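Side-chain contact in probable amino acid aminotransferase (Mycobacterium tuberculosis, PDB 6Q1S), which is probably a class IV aminotransferase, a two-domain enzyme that holds 4'-deoxy-4'-aminopyridoxal-5'-phosphate in the cleft between its domains: residues B[46-51]-B[216-221]. Sequence-based numbering, arbitrary orientation.
Sequences VEAHLQ and RGTTQQ. With PMP (4'-deoxy-4'-aminopyridoxal-5'-phosphate), chain G.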
ATOM      1  N   VAL B  46      12.741  -5.902  21.321  1.00 28.55           N
ATOM      2  CA  VAL B  46      13.327  -4.913  20.420  1.00 27.92           C
ATOM      3  C   VAL B  46      14.078  -5.598  19.286  1.00 27.63           C
ATOM      4  O   VAL B  46      13.910  -5.250  18.111  1.00 26.96           O
ATOM      5  CB  VAL B  46      14.240  -3.951  21.201  1.00 28.26           C
ATOM      6  CG1 VAL B  46      14.895  -2.959  20.255  1.00 27.68           C
ATOM      7  CG2 VAL B  46      13.446  -3.224  22.275  1.00 28.54           C
ATOM      8  N   GLU B  47      14.899  -6.600  19.616  1.00 28.18           N
ATOM      9  CA  GLU B  47      15.724  -7.252  18.602  1.00 28.01           C
ATOM     10  C   GLU B  47      14.877  -7.931  17.532  1.00 27.77           C
ATOM     11  O   GLU B  47      15.180  -7.829  16.337  1.00 28.90           O
ATOM     12  CB  GLU B  47      16.669  -8.258  19.256  1.00 29.02           C
ATOM     13  CG  GLU B  47      17.715  -7.625  20.159  1.00 29.28           C
ATOM     14  CD  GLU B  47      18.472  -6.505  19.468  1.00 28.83           C
ATOM     15  OE1 GLU B  47      18.602  -5.413  20.060  1.00 28.89           O
ATOM     16  OE2 GLU B  47      18.929  -6.713  18.323  1.00 28.43           O
ATOM     17  N   ALA B  48      13.813  -8.628  17.935  1.00 27.70           N
ATOM     18  CA  ALA B  48      12.975  -9.312  16.957  1.00 27.31           C
ATOM     19  C   ALA B  48      12.298  -8.329  16.012  1.00 26.52           C
ATOM     20  O   ALA B  48      12.037  -8.663  14.851  1.00 26.07           O
ATOM     21  CB  ALA B  48      11.932 -10.173  17.667  1.00 27.71           C
ATOM     22  N   HIS B  49      11.999  -7.120  16.489  1.00 26.37           N
ATOM     23  CA  HIS B  49      11.411  -6.113  15.614  1.00 25.66           C
ATOM     24  C   HIS B  49      12.464  -5.472  14.719  1.00 25.26           C
ATOM     25  O   HIS B  49      12.178  -5.136  13.564  1.00 24.66           O
ATOM     26  CB  HIS B  49      10.692  -5.051  16.448  1.00 25.69           C
ATOM     27  CG  HIS B  49       9.367  -5.501  16.981  1.00 25.89           C
ATOM     28  ND1 HIS B  49       9.233  -6.154  18.187  1.00 26.58           N
ATOM     29  CD2 HIS B  49       8.116  -5.386  16.475  1.00 25.52           C
ATOM     30  CE1 HIS B  49       7.957  -6.426  18.398  1.00 26.62           C
ATOM     31  NE2 HIS B  49       7.259  -5.970  17.375  1.00 25.99           N
ATOM     32  N   LEU B  50      13.685  -5.295  15.229  1.00 25.62           N
ATOM     33  CA  LEU B  50      14.764  -4.764  14.403  1.00 25.32           C
ATOM     34  C   LEU B  50      15.312  -5.808  13.440  1.00 25.37           C
ATOM     35  O   LEU B  50      15.860  -5.450  12.392  1.00 26.03           O
ATOM     36  CB  LEU B  50      15.892  -4.224  15.281  1.00 25.78           C
ATOM     37  CG  LEU B  50      15.581  -3.016  16.166  1.00 25.85           C
ATOM     38  CD1 LEU B  50      16.764  -2.715  17.069  1.00 26.43           C
ATOM     39  CD2 LEU B  50      15.218  -1.799  15.329  1.00 25.15           C
ATOM     40  N   GLN B  51      15.183  -7.092  13.775  1.00 26.07           N
ATOM     41  CA  GLN B  51      15.569  -8.139  12.835  1.00 26.34           C
ATOM     42  C   GLN B  51      14.617  -8.174  11.647  1.00 25.06           C
ATOM     43  O   GLN B  51      15.049  -8.253  10.492  1.00 24.73           O
ATOM     44  CB  GLN B  51      15.608  -9.494  13.541  1.00 29.39           C
ATOM     45  CG  GLN B  51      16.877  -9.727  14.342  1.00 34.78           C
ATOM     46  CD  GLN B  51      16.858 -11.038  15.104  1.00 40.88           C
ATOM     47  OE1 GLN B  51      15.871 -11.773  15.073  1.00 42.95           O
ATOM     48  NE2 GLN B  51      17.952 -11.335  15.797  1.00 41.70           N
ATOM     49  N   ARG B 216       5.693 -12.608   9.020  1.00 28.06           N
ATOM     50  CA  ARG B 216       6.137 -13.422  10.145  1.00 27.40           C
ATOM     51  C   ARG B 216       5.899 -12.667  11.446  1.00 25.32           C
ATOM     52  O   ARG B 216       6.440 -11.574  11.645  1.00 25.70           O
ATOM     53  CB  ARG B 216       7.613 -13.784   9.999  1.00 28.70           C
ATOM     54  CG  ARG B 216       7.947 -14.555   8.739  1.00 31.59           C
ATOM     55  CD  ARG B 216       8.213 -16.012   9.071  1.00 34.06           C
ATOM     56  NE  ARG B 216       9.471 -16.190   9.794  1.00 34.81           N
ATOM     57  CZ  ARG B 216      10.622 -16.521   9.218  1.00 34.71           C
ATOM     58  NH1 ARG B 216      11.718 -16.659   9.951  1.00 37.08           N
ATOM     59  NH2 ARG B 216      10.677 -16.717   7.908  1.00 32.14           N
ATOM     60  N   GLY B 217       5.105 -13.255  12.333  1.00 25.79           N
ATOM     61  CA  GLY B 217       4.741 -12.582  13.562  1.00 26.03           C
ATOM     62  C   GLY B 217       5.809 -12.667  14.629  1.00 26.52           C
ATOM     63  O   GLY B 217       6.193 -13.765  15.044  1.00 27.06           O
ATOM     64  N   THR B 218       6.308 -11.508  15.070  1.00 26.39           N
ATOM     65  CA  THR B 218       7.272 -11.493  16.165  1.00 26.91           C
ATOM     66  C   THR B 218       6.665 -12.099  17.422  1.00 29.29           C
ATOM     67  O   THR B 218       7.334 -12.841  18.150  1.00 32.82           O
ATOM     68  CB  THR B 218       7.741 -10.063  16.441  1.00 26.66           C
ATOM     69  OG1 THR B 218       6.613  -9.247  16.777  1.00 27.61           O
ATOM     70  CG2 THR B 218       8.430  -9.482  15.218  1.00 26.04           C
ATOM     71  N   THR B 219       5.393 -11.796  17.687  1.00 27.53           N
ATOM     72  CA  THR B 219       4.730 -12.349  18.862  1.00 28.19           C
ATOM     73  C   THR B 219       4.506 -13.848  18.717  1.00 28.56           C
ATOM     74  O   THR B 219       4.628 -14.596  19.694  1.00 29.25           O
ATOM     75  CB  THR B 219       3.401 -11.636  19.105  1.00 28.05           C
ATOM     76  OG1 THR B 219       3.556 -10.232  18.864  1.00 27.55           O
ATOM     77  CG2 THR B 219       2.954 -11.840  20.544  1.00 28.77           C
ATOM     78  N   GLN B 220       4.164 -14.307  17.508  1.00 28.15           N
ATOM     79  CA  GLN B 220       3.910 -15.730  17.309  1.00 28.52           C
ATOM     80  C   GLN B 220       5.168 -16.556  17.548  1.00 28.95           C
ATOM     81  O   GLN B 220       5.117 -17.602  18.206  1.00 29.68           O
ATOM     82  CB  GLN B 220       3.364 -15.976  15.902  1.00 27.99           C
ATOM     83  CG  GLN B 220       3.242 -17.449  15.523  1.00 28.34           C
ATOM     84  CD  GLN B 220       4.491 -18.000  14.864  1.00 28.32           C
ATOM     85  OE1 GLN B 220       4.936 -17.503  13.831  1.00 27.76           O
ATOM     86  NE2 GLN B 220       5.071 -19.028  15.469  1.00 28.96           N
ATOM     87  N   GLN B 221       6.310 -16.103  17.026  1.00 28.65           N
ATOM     88  CA  GLN B 221       7.545 -16.861  17.200  1.00 30.80           C
ATOM     89  C   GLN B 221       7.967 -16.898  18.663  1.00 30.41           C
ATOM     90  O   GLN B 221       8.371 -17.950  19.172  1.00 34.20           O
ATOM     91  CB  GLN B 221       8.657 -16.270  16.335  1.00 33.40           C
ATOM     92  CG  GLN B 221       8.378 -16.333  14.846  1.00 35.99           C
ATOM     93  CD  GLN B 221       9.575 -15.914  14.014  1.00 38.98           C
ATOM     94  OE1 GLN B 221      10.724 -16.088  14.423  1.00 39.10           O
ATOM     95  NE2 GLN B 221       9.310 -15.355  12.839  1.00 39.50           N
TER
HETATM   96  N1  PMP G 301       0.340  -9.709   9.991  1.00 23.88           N
HETATM   97  C2  PMP G 301       0.241  -8.424   9.578  1.00 23.40           C
HETATM   98  C2A PMP G 301      -0.207  -8.116   8.172  1.00 22.89           C
HETATM   99  C3  PMP G 301       0.571  -7.312  10.506  1.00 23.42           C
HETATM  100  O3  PMP G 301       0.479  -6.012  10.114  1.00 22.97           O
HETATM  101  C4  PMP G 301       1.004  -7.673  11.874  1.00 23.99           C
HETATM  102  C4A PMP G 301       1.362  -6.616  12.892  1.00 26.07           C
HETATM  103  N4A PMP G 301       0.183  -5.775  13.159  1.00 26.70           N
HETATM  104  C5  PMP G 301       1.073  -9.117  12.201  1.00 24.48           C
HETATM  105  C6  PMP G 301       0.734 -10.055  11.229  1.00 24.39           C
HETATM  106  C5A PMP G 301       1.510  -9.564  13.579  1.00 27.03           C
HETATM  107  O4P PMP G 301       2.880  -9.222  13.778  1.00 28.54           O
HETATM  108  P   PMP G 301       3.432  -8.863  15.247  1.00 29.28           P
HETATM  109  O1P PMP G 301       2.679  -7.658  15.758  1.00 29.28           O
HETATM  110  O2P PMP G 301       3.202 -10.047  16.157  1.00 32.23           O
HETATM  111  O3P PMP G 301       4.906  -8.552  15.160  1.00 27.02           O
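Thr-218 meets Ala-48 and His-49 where the first turn of helix 218-229 faces helix 46-59. From its CB, over one face of the His-49 imidazole and 4.1 Å from CE1, the side chain splits. The CG2 branch lies 4.2 Å from the ring centroid and only 7° off its normal, a CH-pi contact over the face; the same methyl is 3.7 Å from Ala-48 O. The OG1 branch sits between the backbone N and the carbonyl carbon (chi1 59°), which takes it to the phosphate of PMP: OG1 donates to O3P at a modelled 2.5 Å, short enough to be doubtful in its exact value, and also lies 3.4 Å from His-49 NE2. Backbone N of Thr-218 gives O3P a second, bent bond (142°). Thr-219 grips O2P likewise through N and OG1, the latter at 2.7 Å. With Gly-217 as N-cap, these bonds seat the phosphate at the helix N-terminus, whose dipole would probably stabilise its charge. His-49 has both nitrogens engaged, ND1 with Leu-45 O and NE2 with Ser-255 OG, which also bonds PMP; this fixes the ring's rotation. The buried contact joins helix 46-59, whose His-49 packs on strand 31-39, to helix 218-229, whose Gln-220 rests on strand 189-194.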